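Local coordinates for protein acetyltransferase-like, GNAT family (Bacteroides thetaiotaomicron, PDB 3EY5) that probably transfers an acetyl group from acetyl-CoA to an amino group of a substrate not yet identified, at residues 19-24 with 38-43; 63-68 with 96-101. All coordinates share one frame; numbering follows the deposited sequence.

Interaction 1 of 2, residues 19-24 with 38-43; sequences KFMEEL and EHLREY
Met21, a selenomethionine, and Leu40 carry the apolar half of this helix-helix contact, and Glu22 and Arg41 add a looser polar approach beside it. The two helices are held well apart: the closest pair of CA atoms, Glu22 and Leu40, is separated by 9.1 Å, and the segments bury just 155 Å² between them, both sides summed. Side chains therefore bridge the gap.

Along 19-24, Met21 comes first. Its chain leaves the helix with CG anti to the backbone N, then bends by rotation about CB-CG (chi2 -84°), which swings the terminal methyl toward the second helix. Met21 and Leu40 meet tip to tip: Met21 CE lies 3.9 Å from Leu40 CD2, with Leu40 CD1 almost as near. Behind the methyl, Met21 SE stands 4.1 Å from Leu40 CD2. The methyl thus faces the fork of the leucine, and both residues are buried.

Glu22 follows, extended beyond CG, and its side chain crosses that of Arg41 at about a right angle. Glu22 OE2 is 4.2 Å from Arg41 NH1, which is beyond a salt bridge, and equally far from the aliphatic Arg41 CG. OE2 lies at the edge of the guanidinium, near its plane, but the distance, together with the 67° between the planes of the two flat groups, excludes a two-pronged grip. The attraction is probably weak and long-range.

Helix 15-28 supplies further cover for the second helix, since Leu40 also packs on Tyr18 and Leu25. Beneath the pair, Asn52 of strand 50-57 touches both Met21 and Leu40, and Phe64 and Thr66 of strand 60-69 lie against Met21, so helices 15-28 and 37-46 sit side by side over the antiparallel strands.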
# COMPACT_ATOMS: atom_id res chain seq x y z
N LYS A 19 -3.52 13.80 -10.61
CA LYS A 19 -4.36 13.20 -11.63
C LYS A 19 -3.71 11.93 -12.18
O LYS A 19 -4.40 10.95 -12.44
CB LYS A 19 -4.61 14.19 -12.77
CG LYS A 19 -5.92 13.95 -13.51
CD LYS A 19 -6.27 15.14 -14.38
CE LYS A 19 -7.71 15.05 -14.94
NZ LYS A 19 -8.74 15.68 -14.04
N PHE A 20 -2.39 11.95 -12.36
CA PHE A 20 -1.64 10.77 -12.74
C PHE A 20 -1.85 9.63 -11.73
O PHE A 20 -2.16 8.51 -12.12
CB PHE A 20 -0.14 11.08 -12.87
CG PHE A 20 0.74 9.84 -12.99
CD1 PHE A 20 0.89 9.20 -14.22
CD2 PHE A 20 1.39 9.31 -11.87
CE1 PHE A 20 1.70 8.06 -14.33
CE2 PHE A 20 2.19 8.17 -11.98
CZ PHE A 20 2.35 7.55 -13.21
N MSE A 21 -1.65 9.92 -10.45
CA MSE A 21 -1.85 8.95 -9.37
C MSE A 21 -3.29 8.39 -9.42
O MSE A 21 -3.51 7.16 -9.43
CB MSE A 21 -1.56 9.62 -8.01
CG MSE A 21 -1.89 8.82 -6.74
SE MSE A 21 -3.75 8.96 -6.18
CE MSE A 21 -3.71 7.60 -4.77
N GLU A 22 -4.25 9.30 -9.50
CA GLU A 22 -5.67 8.97 -9.53
C GLU A 22 -6.11 8.10 -10.74
O GLU A 22 -6.87 7.15 -10.56
CB GLU A 22 -6.46 10.28 -9.52
CG GLU A 22 -7.89 10.13 -9.01
CD GLU A 22 -8.61 11.45 -8.98
OE1 GLU A 22 -9.16 11.87 -10.03
OE2 GLU A 22 -8.60 12.09 -7.90
N GLU A 23 -5.67 8.45 -11.95
CA GLU A 23 -5.94 7.62 -13.13
C GLU A 23 -5.35 6.21 -12.96
O GLU A 23 -6.03 5.21 -13.21
CB GLU A 23 -5.41 8.30 -14.42
CG GLU A 23 -5.71 7.49 -15.71
CD GLU A 23 -6.07 8.35 -16.95
OE1 GLU A 23 -5.68 9.55 -17.02
OE2 GLU A 23 -6.74 7.81 -17.87
N LEU A 24 -4.10 6.14 -12.53
CA LEU A 24 -3.41 4.88 -12.36
C LEU A 24 -4.06 4.00 -11.27
O LEU A 24 -4.22 2.78 -11.45
CB LEU A 24 -1.95 5.18 -12.05
CG LEU A 24 -1.02 4.02 -11.82
CD1 LEU A 24 -1.16 2.98 -12.97
CD2 LEU A 24 0.43 4.55 -11.69
N GLU A 38 -13.37 11.45 -3.92
CA GLU A 38 -13.49 12.69 -3.14
C GLU A 38 -12.86 12.57 -1.76
O GLU A 38 -12.28 13.54 -1.28
CB GLU A 38 -14.95 13.21 -3.03
CG GLU A 38 -15.00 14.75 -2.71
CD GLU A 38 -16.24 15.23 -1.93
OE1 GLU A 38 -17.20 14.44 -1.74
OE2 GLU A 38 -16.27 16.42 -1.51
N HIS A 39 -12.95 11.39 -1.14
CA HIS A 39 -12.38 11.12 0.19
C HIS A 39 -10.86 10.98 0.14
O HIS A 39 -10.13 11.39 1.06
CB HIS A 39 -12.92 9.82 0.76
CG HIS A 39 -14.35 9.88 1.17
ND1 HIS A 39 -15.13 11.01 1.04
CD2 HIS A 39 -15.16 8.93 1.71
CE1 HIS A 39 -16.35 10.77 1.48
NE2 HIS A 39 -16.39 9.51 1.89
N LEU A 40 -10.40 10.32 -0.91
CA LEU A 40 -8.98 10.13 -1.11
C LEU A 40 -8.29 11.50 -1.25
O LEU A 40 -7.20 11.72 -0.73
CB LEU A 40 -8.78 9.28 -2.34
CG LEU A 40 -7.38 9.35 -2.91
CD1 LEU A 40 -6.35 8.72 -1.94
CD2 LEU A 40 -7.38 8.69 -4.30
N ARG A 41 -8.93 12.41 -1.96
CA ARG A 41 -8.47 13.80 -2.03
C ARG A 41 -8.36 14.42 -0.64
O ARG A 41 -7.32 15.02 -0.29
CB ARG A 41 -9.38 14.63 -2.92
CG ARG A 41 -9.29 14.24 -4.39
CD ARG A 41 -10.11 15.18 -5.26
NE ARG A 41 -9.55 16.54 -5.29
CZ ARG A 41 -8.76 17.01 -6.25
NH1 ARG A 41 -8.43 16.23 -7.29
NH2 ARG A 41 -8.31 18.25 -6.18
N GLU A 42 -9.40 14.25 0.17
CA GLU A 42 -9.45 14.77 1.52
C GLU A 42 -8.35 14.20 2.44
O GLU A 42 -7.71 14.95 3.17
CB GLU A 42 -10.85 14.54 2.11
CG GLU A 42 -11.96 15.33 1.34
CD GLU A 42 -13.42 14.90 1.63
OE1 GLU A 42 -13.68 14.06 2.52
OE2 GLU A 42 -14.32 15.42 0.94
N TYR A 43 -8.11 12.88 2.37
CA TYR A 43 -7.06 12.23 3.16
C TYR A 43 -5.69 12.78 2.75
O TYR A 43 -4.85 13.11 3.59
CB TYR A 43 -7.10 10.69 2.96
CG TYR A 43 -8.11 9.94 3.83
CD1 TYR A 43 -7.69 9.02 4.80
CD2 TYR A 43 -9.49 10.15 3.69
CE1 TYR A 43 -8.63 8.34 5.61
CE2 TYR A 43 -10.43 9.46 4.47
CZ TYR A 43 -10.00 8.56 5.42
OH TYR A 43 -10.93 7.91 6.20

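Interaction 2 of 2, residues 63-68 with 96-101; sequences GFITYW and EHLCEF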
# COMPACT_ATOMS: atom_id res chain seq x y z
N GLY A 63 4.92 5.55 -11.16
CA GLY A 63 4.09 4.92 -10.13
C GLY A 63 3.65 5.84 -9.01
O GLY A 63 3.88 7.06 -9.03
N PHE A 64 2.93 5.25 -8.06
CA PHE A 64 2.51 5.95 -6.85
C PHE A 64 2.52 4.94 -5.72
O PHE A 64 2.51 3.72 -5.96
CB PHE A 64 1.10 6.61 -6.98
CG PHE A 64 -0.04 5.63 -6.84
CD1 PHE A 64 -0.57 5.34 -5.59
CD2 PHE A 64 -0.53 4.95 -7.95
CE1 PHE A 64 -1.61 4.40 -5.45
CE2 PHE A 64 -1.57 4.02 -7.82
CZ PHE A 64 -2.11 3.74 -6.56
N ILE A 65 2.57 5.44 -4.50
CA ILE A 65 2.44 4.61 -3.34
C ILE A 65 1.84 5.49 -2.29
O ILE A 65 2.18 6.68 -2.17
CB ILE A 65 3.83 4.05 -2.86
CG1 ILE A 65 3.72 3.29 -1.53
CG2 ILE A 65 4.87 5.17 -2.71
CD1 ILE A 65 4.65 2.08 -1.45
N THR A 66 0.93 4.93 -1.53
CA THR A 66 0.32 5.65 -0.44
C THR A 66 0.62 4.84 0.79
O THR A 66 0.66 3.59 0.74
CB THR A 66 -1.25 5.74 -0.63
OG1 THR A 66 -1.81 4.42 -0.67
CG2 THR A 66 -1.56 6.37 -1.90
N TYR A 67 0.91 5.52 1.89
CA TYR A 67 1.19 4.84 3.11
C TYR A 67 0.80 5.70 4.31
O TYR A 67 0.66 6.93 4.24
CB TYR A 67 2.67 4.40 3.17
CG TYR A 67 3.63 5.54 3.33
CD1 TYR A 67 3.88 6.08 4.59
CD2 TYR A 67 4.28 6.11 2.22
CE1 TYR A 67 4.75 7.14 4.76
CE2 TYR A 67 5.17 7.20 2.38
CZ TYR A 67 5.38 7.70 3.65
OH TYR A 67 6.23 8.74 3.86
N TRP A 68 0.62 5.01 5.43
CA TRP A 68 0.37 5.64 6.69
C TRP A 68 1.59 5.48 7.60
O TRP A 68 2.24 4.43 7.65
CB TRP A 68 -0.81 5.00 7.38
CG TRP A 68 -2.07 5.11 6.64
CD1 TRP A 68 -2.41 4.42 5.50
CD2 TRP A 68 -3.19 5.95 6.95
NE1 TRP A 68 -3.65 4.77 5.08
CE2 TRP A 68 -4.16 5.72 5.96
CE3 TRP A 68 -3.45 6.90 7.97
CZ2 TRP A 68 -5.40 6.36 5.96
CZ3 TRP A 68 -4.69 7.56 7.97
CH2 TRP A 68 -5.65 7.28 6.98
N GLU A 96 12.93 -2.22 -3.66
CA GLU A 96 14.28 -1.98 -3.20
C GLU A 96 14.49 -0.58 -2.59
O GLU A 96 14.97 -0.48 -1.45
CB GLU A 96 15.21 -2.22 -4.37
CG GLU A 96 16.60 -1.66 -4.27
CD GLU A 96 17.39 -1.90 -5.58
OE1 GLU A 96 16.78 -2.26 -6.62
OE2 GLU A 96 18.64 -1.73 -5.56
N HIS A 97 14.14 0.48 -3.31
CA HIS A 97 14.29 1.84 -2.78
C HIS A 97 13.21 2.20 -1.75
O HIS A 97 13.40 3.11 -0.95
CB HIS A 97 14.35 2.91 -3.88
CG HIS A 97 14.52 4.29 -3.35
ND1 HIS A 97 15.74 4.80 -2.95
CD2 HIS A 97 13.61 5.26 -3.09
CE1 HIS A 97 15.58 6.03 -2.50
NE2 HIS A 97 14.29 6.33 -2.56
N LEU A 98 12.09 1.49 -1.75
CA LEU A 98 11.06 1.74 -0.77
C LEU A 98 11.59 1.42 0.63
O LEU A 98 11.32 2.14 1.58
CB LEU A 98 9.78 0.91 -1.05
CG LEU A 98 8.76 1.02 0.09
CD1 LEU A 98 8.18 2.43 0.21
CD2 LEU A 98 7.64 -0.01 -0.02
N CYS A 99 12.30 0.31 0.74
CA CYS A 99 13.02 -0.05 1.97
C CYS A 99 14.14 0.91 2.39
O CYS A 99 14.49 0.96 3.55
CB CYS A 99 13.55 -1.47 1.83
SG CYS A 99 12.15 -2.59 1.61
N GLU A 100 14.69 1.67 1.46
CA GLU A 100 15.62 2.74 1.82
C GLU A 100 14.86 3.95 2.35
O GLU A 100 15.26 4.60 3.32
CB GLU A 100 16.45 3.17 0.62
CG GLU A 100 17.08 2.04 -0.17
CD GLU A 100 17.95 2.55 -1.34
OE1 GLU A 100 18.66 3.58 -1.17
OE2 GLU A 100 17.93 1.90 -2.42
N PHE A 101 13.75 4.26 1.69
CA PHE A 101 13.01 5.49 1.94
C PHE A 101 12.27 5.41 3.26
O PHE A 101 12.19 6.41 4.00
CB PHE A 101 12.06 5.72 0.77
CG PHE A 101 11.27 7.00 0.85
CD1 PHE A 101 11.90 8.25 0.83
CD2 PHE A 101 9.87 6.95 0.89
CE1 PHE A 101 11.16 9.41 0.89
CE2 PHE A 101 9.12 8.10 0.94
CZ PHE A 101 9.76 9.35 0.94
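Ile65 and Leu98 meet through methyl groups, one side chain set slantwise to the other. Ile65 CD1 is 3.9 Å from both Leu98 CD1 and Leu98 CD2, so the isoleucine tip enters the fork of the leucine instead of touching a single branch. Leu98 reaches it because its CG stands anti to the backbone N (chi1 172°), directing the branched end at the strand. These two residues also give the closest backbone approach, 9.4 Å between CA atoms, so the contact lies where the two backbones come nearest.

Two positions further along the strand, and three along the helix, Tyr67 and Phe101 form the second point of touch. Their side chains cross at about a right angle. Tyr67 has CG between the backbone N and the carbonyl carbon (chi1 71°), and its phenol is carried out toward the helix. There Tyr67 OH lies 4.2 Å from Phe101 CE2, and Tyr67 CE2 is 4.3 Å from the same Phe101 carbon. The ring tip thus grazes one corner of the phenylalanine; this pair does not form a stack. Each ring finds its stacking partner outside the segments: Tyr67 with His51, Phe101 with Phe7.

The spacing of the touching residues fits the two geometries: Ile65 and Tyr67, two apart, share one face of strand 60-69, and Leu98 and Phe101 fall nearly one helical turn apart on helix 90-101. With 137 Å² buried in all, the contact is chiefly apolar: methyl and aromatic carbons cohere by dispersion and exclusion of water, while the phenol oxygen touches an aromatic carbon and makes no hydrogen bond across the segments, so no directional bond fixes the register.

In the fold
Interaction 1 closes before interaction 2 opens along the chain, and their centres lie about 17 Å apart, yet they meet through strand 60-69. Its side chains alternate: Phe64 and Thr66 face helix 15-28, where Met21 CG comes 3.7 Å from Phe64 CG and Met21 CE comes 3.8 Å from Thr66 CG2, whereas Ile65 and Tyr67 face helix 90-101. Helices therefore cover opposite faces of the mixed sheet, as in the GNAT fold, with helices 15-28 and 37-46 on one and 90-101 on the other. In that fold the helix after the fourth strand typically begins at the acetyl-CoA pyrophosphate loop, consistent with the order here.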